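Local coordinates for protein alpha-fucosidase (Bifidobacterium bifidum, PDB 2EAB) that probably releases alpha-1,2-linked L-fucose from glycans by hydrolysis, as the catalytic portion of a longer family 95 glycoside hydrolase, at residues A107-K110 against Q111-N114; M421-N424 against L425-Y429; H540-N544 against Y545-K549; E656-L659 against G660-K663. All coordinates share one frame; numbering follows the deposited sequence.

Interaction 1 (A107-K110 against Q111-N114); sequences ALNK and QLAN
Ala107 O accepts a hydrogen bond from Gln111 N at 3.1 Å. The same carbonyl oxygen lies close to Gln111 CG, which swings back beside the backbone N of its own residue (chi1 -70°). The Gln111 chain runs on from there extended, along the preceding turn. At Leu108 the carbonyl oxygen takes Leu112 N at 3.1 Å, and the isobutyl group of Leu112 packs against it, with CG 3.6 Å from Leu108 O. The end of Gln111 reaches across the Leu108 side chain, where OE1 meets CD2 at 3.7 Å. Leu108 and Leu112 both also touch Val119 of the loop that follows. Asn109 O takes Ala113 N at 2.8 Å, and Ala113 CB sits against the same oxygen. Asn109 OD1 comes near Leu112 CD1 (4.2 Å) and is held by Val562 N. Lys110 O receives Asn114 N at 2.9 Å, with a more bent N-H...O angle of 144°. The Lys110 chain stays straight up to CE and turns at its last torsion, and its CG passes beside the Asn114 side chain. Four successive i to i+4 bonds of this kind mark the last turns of an alpha helix, here helix 103-113, which ends at Ala113.

Interaction 2 (M421-N424 against L425-Y429); sequences MNVN and LQMNY. With EDO (1,2-ethanediol), chain D.
Gln426 reaches back from the first turn of helix 424-428 to the loop before it, and its amide grips the backbone at Met421 and Val423. Its CB rests against Val423 O at 3.5 Å. The chain then turns about the CB-CG bond (chi2 82°), which folds the amide back over the residues before the helix. CD comes within 3.5 Å of Met421 O. At the tip, NE2 gives a nearly straight hydrogen bond to Met421 O (2.8 Å, 165°). That oxygen lies in the amide plane of Gln426, but NE2 stands above the plane of the Met421 carbonyl. OE1 takes a weak bond from Val423 N at 2.9 Å. With an alanine in place of Gln426, Met421 O and Val423 N would probably lose these mates and the loop could shift. Val423 is the N-cap residue, and its O receives Met427 N at 2.9 Å. Beside this bond, Val423 CG2 and Met427 CE meet at 4.1 Å. These side chains, like those of Met421 and Leu425 (CG to CD2 4.1 Å), lie side by side. A 1,2-ethanediol molecule, probably from the crystallisation liquor, lies beside the Asn422 side chain and backbone O. Asn422 OD1 is hydrogen-bonded to Tyr578 OH. Around this short helix, Trp510 of helix 507-520 touches Val423 and Gln426, Trp723 of helix 722-734 packs on Val423 and Met427, and Asp767 of helix 767-780 reaches Met427 and Asn428.

Interaction 3 (H540-N544 against Y545-K549); sequences HFYVN and YMLHK
Met546 pushes its side chain into the cleft formed by the rings of Phe541 and Tyr542. Its CB is the first bump, 3.4 Å from Tyr542 CD2. CG is the second, and it meets a ring face of each residue. It sits over the middle of the Tyr542 ring, 3.9 Å from the centroid and only 8° off the normal. It also stands over the Phe541 face, 4.1 Å from the centroid and shifted toward the rim. Both are CH-pi contacts. A bend at chi2 (-64°) brings SD to Phe541 CZ at 3.8 Å, in an oblique Met-aromatic contact. Replacing Phe541 by an alanine would probably open a gap beside Met546 and leave its thioether free to turn. These contacts lie at the C-terminal end of helix 525-546 in the family 95 catalytic domain, where the last turn widens to a pi-type turn. Tyr542 O there takes both Met546 N, from above its carbonyl plane, and Leu547 N at 3.0 Å. Leu547 leaves the helix, and its CG nestles against the same oxygen while CD2 lies at the edge of the Tyr542 ring. Further along the same side of the Phe541 ring, near CD1, Tyr545 crosses it at about a right angle, and Tyr545 CD2 meets Phe541 CD1 at 3.9 Å. Phe541 O fits against the edge of the Tyr545 ring, in its plane. The Tyr545 hydroxyl is bonded to Glu479. Ala463 of helix 452-463 touches both Phe541 and Met546. One water bridges Val543 O and Leu547 O.

Interaction 4 (E656-L659 against G660-K663); sequences EGAL and GKKK
The backbone folds back at Ala658 to Lys661, where Lys661 N bonds to Ala658 O at 3.0 Å, and Glu656 and Lys662 then lie opposite each other in a single beta bridge. The fold-back is a type II beta turn. Gly660 takes its third position with a positive phi of 73°, which favours glycine, and a CB there would clash with Leu659 O. A second backbone bond runs from Gly657 N to Lys661 O (2.8 Å, 168°). The same oxygen receives a CA-H contact from Glu656. Gly657 also fits its place, since a CB on it would press against Lys663 CA and Lys662 O. Among the side chains, Glu656 is extended, with CG anti to the backbone N (chi1 -176°). Its CG passes 3.5 Å from Lys661 O. Its carboxylate is bonded outside the turn, to Gln649 and to the backbone of Glu652. Lys661 lays its CG 3.5 Å from Leu659 O before its chain bends off. Leu659 packs on Tyr671 and Asn675 of neighbouring loops. Lys662 points away, and its ammonium group makes a salt bridge with Glu117. Lys663 does the reverse. Its chain runs extended past Glu656 O, and a bend at its last torsion brings NZ to that oxygen from above the carbonyl plane. NZ bonds there at 2.8 Å and also to Tyr654 O. One water bridges the two arms, accepting from Ala658 N at 2.9 Å and donating to Lys662 O at 2.8 Å.

Overall arrangement
Interactions 1 and 3 are far apart in sequence but touch in space. Asn109 O packs on His548 CE1 at 3.3 Å, and Ala113 CB lies by the same ring. This joins helix 103-113, of the N-terminal domain, to the family 95 catalytic domain. Interaction 4 lies about 22 Å from interaction 1, centre to centre, and does not touch it. Its Lys662 salt bridge to Glu117 still ties it to the chain just after 111-114. Interaction 2 is set apart near the middle of the molecule, with its centre about 24 Å from that of interaction 3. Only interaction 2 is near the calcium site, and the Asn428 side chain is about 9 Å from the bound calcium ion.

Interaction 1 (A107-K110 against Q111-N114)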
loop_
_atom_site.group_PDB
_atom_site.type_symbol
_atom_site.label_atom_id
_atom_site.label_comp_id
_atom_site.label_asym_id
_atom_site.label_seq_id
_atom_site.Cartn_x
_atom_site.Cartn_y
_atom_site.Cartn_z
ATOM N N ALA A 107 5.607 -34.546 -1.299
ATOM C CA ALA A 107 5.834 -35.530 -0.244
ATOM C C ALA A 107 5.346 -35.049 1.126
ATOM O O ALA A 107 4.829 -35.846 1.913
ATOM C CB ALA A 107 7.297 -35.940 -0.195
ATOM N N LEU A 108 5.496 -33.753 1.407
ATOM C CA LEU A 108 4.995 -33.187 2.657
ATOM C C LEU A 108 3.477 -33.268 2.698
ATOM O O LEU A 108 2.893 -33.647 3.715
ATOM C CB LEU A 108 5.453 -31.737 2.817
ATOM C CG LEU A 108 6.932 -31.575 3.160
ATOM C CD1 LEU A 108 7.405 -30.172 2.848
ATOM C CD2 LEU A 108 7.215 -31.930 4.620
ATOM N N ASN A 109 2.842 -32.922 1.582
ATOM C CA ASN A 109 1.394 -33.020 1.487
ATOM C C ASN A 109 0.893 -34.450 1.649
ATOM O O ASN A 109 -0.154 -34.670 2.262
ATOM C CB ASN A 109 0.898 -32.412 0.180
ATOM C CG ASN A 109 0.958 -30.901 0.189
ATOM O OD1 ASN A 109 1.263 -30.281 1.206
ATOM N ND2 ASN A 109 0.665 -30.298 -0.956
ATOM N N LYS A 110 1.651 -35.412 1.125
ATOM C CA LYS A 110 1.317 -36.830 1.284
ATOM C C LYS A 110 1.348 -37.234 2.757
ATOM O O LYS A 110 0.461 -37.948 3.224
ATOM C CB LYS A 110 2.249 -37.725 0.462
ATOM C CG LYS A 110 1.883 -39.205 0.493
ATOM C CD LYS A 110 2.760 -40.019 -0.443
ATOM C CE LYS A 110 2.454 -41.507 -0.336
ATOM N NZ LYS A 110 2.933 -42.098 0.951
ATOM N N GLN A 111 2.362 -36.773 3.489
ATOM C CA GLN A 111 2.436 -37.041 4.924
ATOM C C GLN A 111 1.188 -36.532 5.644
ATOM O O GLN A 111 0.610 -37.237 6.479
ATOM C CB GLN A 111 3.701 -36.436 5.534
ATOM C CG GLN A 111 4.973 -37.141 5.092
ATOM C CD GLN A 111 6.235 -36.575 5.726
ATOM O OE1 GLN A 111 6.424 -35.361 5.799
ATOM N NE2 GLN A 111 7.124 -37.463 6.157
ATOM N N LEU A 112 0.775 -35.310 5.314
ATOM C CA LEU A 112 -0.443 -34.727 5.874
ATOM C C LEU A 112 -1.700 -35.492 5.456
ATOM O O LEU A 112 -2.552 -35.791 6.294
ATOM C CB LEU A 112 -0.555 -33.253 5.488
ATOM C CG LEU A 112 0.545 -32.352 6.053
ATOM C CD1 LEU A 112 0.629 -31.046 5.282
ATOM C CD2 LEU A 112 0.330 -32.083 7.533
ATOM N N ALA A 113 -1.801 -35.825 4.172
ATOM C CA ALA A 113 -2.953 -36.578 3.666
ATOM C C ALA A 113 -3.076 -37.951 4.330
ATOM O O ALA A 113 -4.189 -38.459 4.516
ATOM C CB ALA A 113 -2.879 -36.721 2.161
ATOM N N ASN A 114 -1.937 -38.530 4.704
ATOM C CA ASN A 114 -1.903 -39.822 5.394
ATOM C C ASN A 114 -2.204 -39.738 6.894
ATOM O O ASN A 114 -2.216 -40.759 7.587
ATOM C CB ASN A 114 -0.568 -40.529 5.146
ATOM C CG ASN A 114 -0.442 -41.065 3.727
ATOM O OD1 ASN A 114 -1.438 -41.237 3.018
ATOM N ND2 ASN A 114 0.788 -41.338 3.309
#

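Interaction 2 (M421-N424 against L425-Y429)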
loop_
_atom_site.group_PDB
_atom_site.type_symbol
_atom_site.label_atom_id
_atom_site.label_comp_id
_atom_site.label_asym_id
_atom_site.label_seq_id
_atom_site.Cartn_x
_atom_site.Cartn_y
_atom_site.Cartn_z
ATOM N N MET A 421 4.937 -8.836 0.596
ATOM C CA MET A 421 3.666 -9.160 -0.041
ATOM C C MET A 421 2.794 -10.114 0.774
ATOM O O MET A 421 1.958 -10.824 0.220
ATOM C CB MET A 421 3.932 -9.687 -1.458
ATOM C CG MET A 421 2.797 -9.467 -2.445
ATOM S SD MET A 421 3.315 -9.760 -4.139
ATOM C CE MET A 421 3.391 -11.551 -4.158
ATOM N N ASN A 422 2.957 -10.104 2.093
ATOM C CA ASN A 422 2.085 -10.892 2.962
ATOM C C ASN A 422 1.434 -10.032 4.048
ATOM O O ASN A 422 1.291 -10.457 5.194
ATOM C CB ASN A 422 2.824 -12.108 3.546
ATOM C CG ASN A 422 1.895 -13.291 3.823
ATOM O OD1 ASN A 422 0.761 -13.346 3.343
ATOM N ND2 ASN A 422 2.383 -14.249 4.599
ATOM N N VAL A 423 1.087 -8.806 3.642
ATOM C CA VAL A 423 0.182 -7.844 4.303
ATOM C C VAL A 423 0.560 -6.411 3.934
ATOM O O VAL A 423 -0.317 -5.561 3.782
ATOM C CB VAL A 423 0.038 -7.990 5.857
ATOM C CG1 VAL A 423 1.327 -7.620 6.595
ATOM C CG2 VAL A 423 -1.133 -7.143 6.374
ATOM N N ASN A 424 1.856 -6.145 3.795
ATOM C CA ASN A 424 2.321 -4.762 3.723
ATOM C C ASN A 424 2.009 -4.103 2.389
ATOM O O ASN A 424 1.405 -3.032 2.350
ATOM C CB ASN A 424 3.815 -4.667 4.019
ATOM C CG ASN A 424 4.193 -5.315 5.333
ATOM O OD1 ASN A 424 4.207 -4.666 6.389
ATOM N ND2 ASN A 424 4.470 -6.598 5.291
ATOM N N LEU A 425 2.401 -4.754 1.300
ATOM C CA LEU A 425 2.100 -4.228 -0.026
ATOM C C LEU A 425 0.589 -4.163 -0.255
ATOM O O LEU A 425 0.083 -3.216 -0.868
ATOM C CB LEU A 425 2.793 -5.058 -1.109
ATOM C CG LEU A 425 2.675 -4.524 -2.539
ATOM C CD1 LEU A 425 3.290 -3.134 -2.675
ATOM C CD2 LEU A 425 3.291 -5.493 -3.533
ATOM N N GLN A 426 -0.123 -5.168 0.250
ATOM C CA GLN A 426 -1.581 -5.167 0.215
ATOM C C GLN A 426 -2.128 -3.904 0.877
ATOM O O GLN A 426 -2.983 -3.218 0.312
ATOM C CB GLN A 426 -2.138 -6.406 0.917
ATOM C CG GLN A 426 -1.977 -7.716 0.145
ATOM C CD GLN A 426 -0.612 -8.382 0.286
ATOM O OE1 GLN A 426 0.277 -7.906 1.007
ATOM N NE2 GLN A 426 -0.449 -9.506 -0.404
ATOM N N MET A 427 -1.633 -3.602 2.077
ATOM C CA MET A 427 -2.081 -2.435 2.831
ATOM C C MET A 427 -1.824 -1.123 2.088
ATOM O O MET A 427 -2.659 -0.214 2.121
ATOM C CB MET A 427 -1.436 -2.414 4.214
ATOM C CG MET A 427 -2.050 -1.384 5.142
ATOM S SD MET A 427 -1.473 -1.474 6.836
ATOM C CE MET A 427 -1.860 -3.183 7.247
ATOM N N ASN A 428 -0.681 -1.037 1.408
ATOM C CA ASN A 428 -0.367 0.136 0.595
ATOM C C ASN A 428 -1.458 0.429 -0.427
ATOM O O ASN A 428 -1.638 1.580 -0.827
ATOM C CB ASN A 428 0.947 -0.056 -0.164
ATOM C CG ASN A 428 2.178 0.055 0.716
ATOM O OD1 ASN A 428 2.100 0.054 1.943
ATOM N ND2 ASN A 428 3.338 0.117 0.074
ATOM N N TYR A 429 -2.145 -0.624 -0.867
ATOM C CA TYR A 429 -3.202 -0.508 -1.868
ATOM C C TYR A 429 -4.593 -0.843 -1.338
ATOM O O TYR A 429 -5.467 -1.300 -2.088
ATOM C CB TYR A 429 -2.830 -1.279 -3.154
ATOM C CG TYR A 429 -1.653 -0.615 -3.827
ATOM C CD1 TYR A 429 -1.851 0.417 -4.743
ATOM C CD2 TYR A 429 -0.344 -0.962 -3.496
ATOM C CE1 TYR A 429 -0.772 1.069 -5.330
ATOM C CE2 TYR A 429 0.737 -0.317 -4.080
ATOM C CZ TYR A 429 0.517 0.697 -4.992
ATOM O OH TYR A 429 1.600 1.329 -5.555
HETATM C C1 EDO D . -1.114 -12.137 7.305
HETATM O O1 EDO D . -0.979 -12.053 8.810
HETATM C C2 EDO D . 0.167 -12.923 6.816
HETATM O O2 EDO D . 1.370 -12.051 7.025
#

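Interaction 3 (H540-N544 against Y545-K549)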
loop_
_atom_site.group_PDB
_atom_site.type_symbol
_atom_site.label_atom_id
_atom_site.label_comp_id
_atom_site.label_asym_id
_atom_site.label_seq_id
_atom_site.Cartn_x
_atom_site.Cartn_y
_atom_site.Cartn_z
ATOM N N HIS A 540 -5.813 -21.673 -12.007
ATOM C CA HIS A 540 -5.328 -22.903 -12.623
ATOM C C HIS A 540 -4.231 -23.537 -11.769
ATOM O O HIS A 540 -4.240 -24.744 -11.509
ATOM C CB HIS A 540 -4.775 -22.616 -14.016
ATOM C CG HIS A 540 -4.333 -23.844 -14.741
ATOM N ND1 HIS A 540 -3.040 -24.320 -14.709
ATOM C CD2 HIS A 540 -5.038 -24.713 -15.499
ATOM C CE1 HIS A 540 -2.968 -25.424 -15.434
ATOM N NE2 HIS A 540 -4.168 -25.685 -15.920
ATOM N N PHE A 541 -3.291 -22.703 -11.338
ATOM C CA PHE A 541 -2.156 -23.133 -10.536
ATOM C C PHE A 541 -2.622 -23.773 -9.238
ATOM O O PHE A 541 -2.215 -24.889 -8.908
ATOM C CB PHE A 541 -1.241 -21.935 -10.261
ATOM C CG PHE A 541 -0.031 -22.261 -9.430
ATOM C CD1 PHE A 541 0.844 -23.283 -9.804
ATOM C CD2 PHE A 541 0.244 -21.532 -8.281
ATOM C CE1 PHE A 541 1.962 -23.580 -9.030
ATOM C CE2 PHE A 541 1.366 -21.809 -7.515
ATOM C CZ PHE A 541 2.226 -22.841 -7.881
ATOM N N TYR A 542 -3.496 -23.086 -8.511
ATOM C CA TYR A 542 -3.962 -23.617 -7.241
ATOM C C TYR A 542 -4.779 -24.883 -7.402
ATOM O O TYR A 542 -4.556 -25.857 -6.688
ATOM C CB TYR A 542 -4.680 -22.548 -6.401
ATOM C CG TYR A 542 -3.714 -21.981 -5.401
ATOM C CD1 TYR A 542 -2.820 -20.970 -5.763
ATOM C CD2 TYR A 542 -3.631 -22.510 -4.117
ATOM C CE1 TYR A 542 -1.884 -20.486 -4.856
ATOM C CE2 TYR A 542 -2.702 -22.036 -3.206
ATOM C CZ TYR A 542 -1.835 -21.021 -3.581
ATOM O OH TYR A 542 -0.905 -20.546 -2.690
ATOM N N VAL A 543 -5.706 -24.883 -8.354
ATOM C CA VAL A 543 -6.554 -26.055 -8.576
ATOM C C VAL A 543 -5.735 -27.288 -8.968
ATOM O O VAL A 543 -5.957 -28.386 -8.443
ATOM C CB VAL A 543 -7.655 -25.771 -9.634
ATOM C CG1 VAL A 543 -8.298 -27.071 -10.140
ATOM C CG2 VAL A 543 -8.707 -24.826 -9.071
ATOM N N ASN A 544 -4.795 -27.105 -9.891
ATOM C CA ASN A 544 -4.078 -28.233 -10.479
ATOM C C ASN A 544 -2.836 -28.692 -9.732
ATOM O O ASN A 544 -2.460 -29.865 -9.832
ATOM C CB ASN A 544 -3.742 -27.940 -11.939
ATOM C CG ASN A 544 -4.963 -27.979 -12.817
ATOM O OD1 ASN A 544 -5.404 -29.050 -13.235
ATOM N ND2 ASN A 544 -5.541 -26.818 -13.083
ATOM N N TYR A 545 -2.216 -27.789 -8.976
ATOM C CA TYR A 545 -0.948 -28.110 -8.325
ATOM C C TYR A 545 -0.944 -28.014 -6.804
ATOM O O TYR A 545 -0.257 -28.798 -6.143
ATOM C CB TYR A 545 0.178 -27.254 -8.906
ATOM C CG TYR A 545 0.370 -27.468 -10.381
ATOM C CD1 TYR A 545 1.201 -28.484 -10.848
ATOM C CD2 TYR A 545 -0.289 -26.665 -11.314
ATOM C CE1 TYR A 545 1.377 -28.694 -12.205
ATOM C CE2 TYR A 545 -0.120 -26.865 -12.676
ATOM C CZ TYR A 545 0.713 -27.882 -13.111
ATOM O OH TYR A 545 0.901 -28.080 -14.459
ATOM N N MET A 546 -1.697 -27.067 -6.249
ATOM C CA MET A 546 -1.568 -26.743 -4.823
ATOM C C MET A 546 -2.588 -27.400 -3.897
ATOM O O MET A 546 -2.242 -27.800 -2.783
ATOM C CB MET A 546 -1.571 -25.228 -4.612
ATOM C CG MET A 546 -0.492 -24.482 -5.397
ATOM S SD MET A 546 1.190 -24.910 -4.929
ATOM C CE MET A 546 1.292 -24.180 -3.297
ATOM N N LEU A 547 -3.841 -27.492 -4.337
ATOM C CA LEU A 547 -4.906 -28.041 -3.494
ATOM C C LEU A 547 -4.826 -29.553 -3.381
ATOM O O LEU A 547 -4.456 -30.238 -4.334
ATOM C CB LEU A 547 -6.283 -27.649 -4.038
ATOM C CG LEU A 547 -6.608 -26.152 -4.051
ATOM C CD1 LEU A 547 -7.991 -25.900 -4.624
ATOM C CD2 LEU A 547 -6.488 -25.557 -2.654
ATOM N N HIS A 548 -5.179 -30.073 -2.210
ATOM C CA HIS A 548 -5.333 -31.513 -2.039
ATOM C C HIS A 548 -6.490 -31.807 -1.099
ATOM O O HIS A 548 -6.954 -30.919 -0.386
ATOM C CB HIS A 548 -4.010 -32.185 -1.601
ATOM C CG HIS A 548 -3.720 -32.130 -0.129
ATOM N ND1 HIS A 548 -2.838 -33.004 0.472
ATOM C CD2 HIS A 548 -4.167 -31.313 0.857
ATOM C CE1 HIS A 548 -2.770 -32.741 1.765
ATOM N NE2 HIS A 548 -3.564 -31.717 2.025
ATOM N N LYS A 549 -6.976 -33.043 -1.130
ATOM C CA LYS A 549 -7.933 -33.501 -0.134
ATOM C C LYS A 549 -7.191 -33.640 1.188
ATOM O O LYS A 549 -6.167 -34.328 1.261
ATOM C CB LYS A 549 -8.550 -34.838 -0.543
ATOM C CG LYS A 549 -9.411 -35.465 0.543
ATOM C CD LYS A 549 -10.104 -36.730 0.071
ATOM C CE LYS A 549 -10.915 -37.370 1.197
ATOM N NZ LYS A 549 -11.950 -36.455 1.782
HETATM O O HOH W 1 -3.962 -29.875 -7.062
#

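Interaction 4 (E656-L659 against G660-K663)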
loop_
_atom_site.group_PDB
_atom_site.type_symbol
_atom_site.label_atom_id
_atom_site.label_comp_id
_atom_site.label_asym_id
_atom_site.label_seq_id
_atom_site.Cartn_x
_atom_site.Cartn_y
_atom_site.Cartn_z
ATOM N N GLU A 656 -8.273 -27.272 15.477
ATOM C CA GLU A 656 -8.587 -26.497 16.673
ATOM C C GLU A 656 -9.947 -26.870 17.267
ATOM O O GLU A 656 -10.886 -27.192 16.540
ATOM C CB GLU A 656 -8.550 -25.012 16.309
ATOM C CG GLU A 656 -8.758 -24.021 17.439
ATOM C CD GLU A 656 -8.551 -22.588 16.977
ATOM O OE1 GLU A 656 -9.194 -21.678 17.540
ATOM O OE2 GLU A 656 -7.749 -22.370 16.039
ATOM N N GLY A 657 -10.036 -26.836 18.596
ATOM C CA GLY A 657 -11.310 -27.000 19.300
ATOM C C GLY A 657 -11.652 -25.678 19.955
ATOM O O GLY A 657 -12.154 -24.758 19.299
ATOM N N ALA A 658 -11.372 -25.579 21.251
ATOM C CA ALA A 658 -11.407 -24.302 21.944
ATOM C C ALA A 658 -10.223 -23.457 21.479
ATOM O O ALA A 658 -9.278 -23.976 20.874
ATOM C CB ALA A 658 -11.359 -24.511 23.449
ATOM N N LEU A 659 -10.274 -22.161 21.765
ATOM C CA LEU A 659 -9.220 -21.245 21.344
ATOM C C LEU A 659 -7.847 -21.707 21.839
ATOM O O LEU A 659 -7.661 -21.945 23.034
ATOM C CB LEU A 659 -9.526 -19.829 21.836
ATOM C CG LEU A 659 -8.519 -18.741 21.458
ATOM C CD1 LEU A 659 -8.508 -18.476 19.954
ATOM C CD2 LEU A 659 -8.811 -17.463 22.217
ATOM N N GLY A 660 -6.902 -21.849 20.909
ATOM C CA GLY A 660 -5.532 -22.253 21.235
ATOM C C GLY A 660 -5.348 -23.712 21.625
ATOM O O GLY A 660 -4.270 -24.101 22.087
ATOM N N LYS A 661 -6.387 -24.518 21.424
ATOM C CA LYS A 661 -6.383 -25.927 21.824
ATOM C C LYS A 661 -6.804 -26.821 20.669
ATOM O O LYS A 661 -7.529 -26.385 19.774
ATOM C CB LYS A 661 -7.339 -26.155 23.005
ATOM C CG LYS A 661 -7.133 -25.234 24.203
ATOM C CD LYS A 661 -5.879 -25.585 24.995
ATOM C CE LYS A 661 -5.700 -24.654 26.189
ATOM N NZ LYS A 661 -6.780 -24.811 27.204
ATOM N N LYS A 662 -6.354 -28.075 20.692
ATOM C CA LYS A 662 -6.845 -29.073 19.748
ATOM C C LYS A 662 -8.171 -29.637 20.255
ATOM O O LYS A 662 -8.568 -29.368 21.392
ATOM C CB LYS A 662 -5.814 -30.184 19.526
ATOM C CG LYS A 662 -4.584 -29.730 18.735
ATOM C CD LYS A 662 -3.757 -30.906 18.236
ATOM C CE LYS A 662 -2.867 -31.470 19.336
ATOM N NZ LYS A 662 -2.261 -32.774 18.955
ATOM N N LYS A 663 -8.855 -30.404 19.408
ATOM C CA LYS A 663 -10.176 -30.948 19.743
ATOM C C LYS A 663 -10.153 -31.841 20.986
ATOM O O LYS A 663 -11.149 -31.930 21.706
ATOM C CB LYS A 663 -10.789 -31.688 18.545
ATOM C CG LYS A 663 -10.943 -30.817 17.301
ATOM C CD LYS A 663 -11.855 -31.440 16.255
ATOM C CE LYS A 663 -11.638 -30.825 14.872
ATOM N NZ LYS A 663 -11.548 -29.333 14.854
HETATM O O HOH W 2 -10.509 -27.910 22.769
#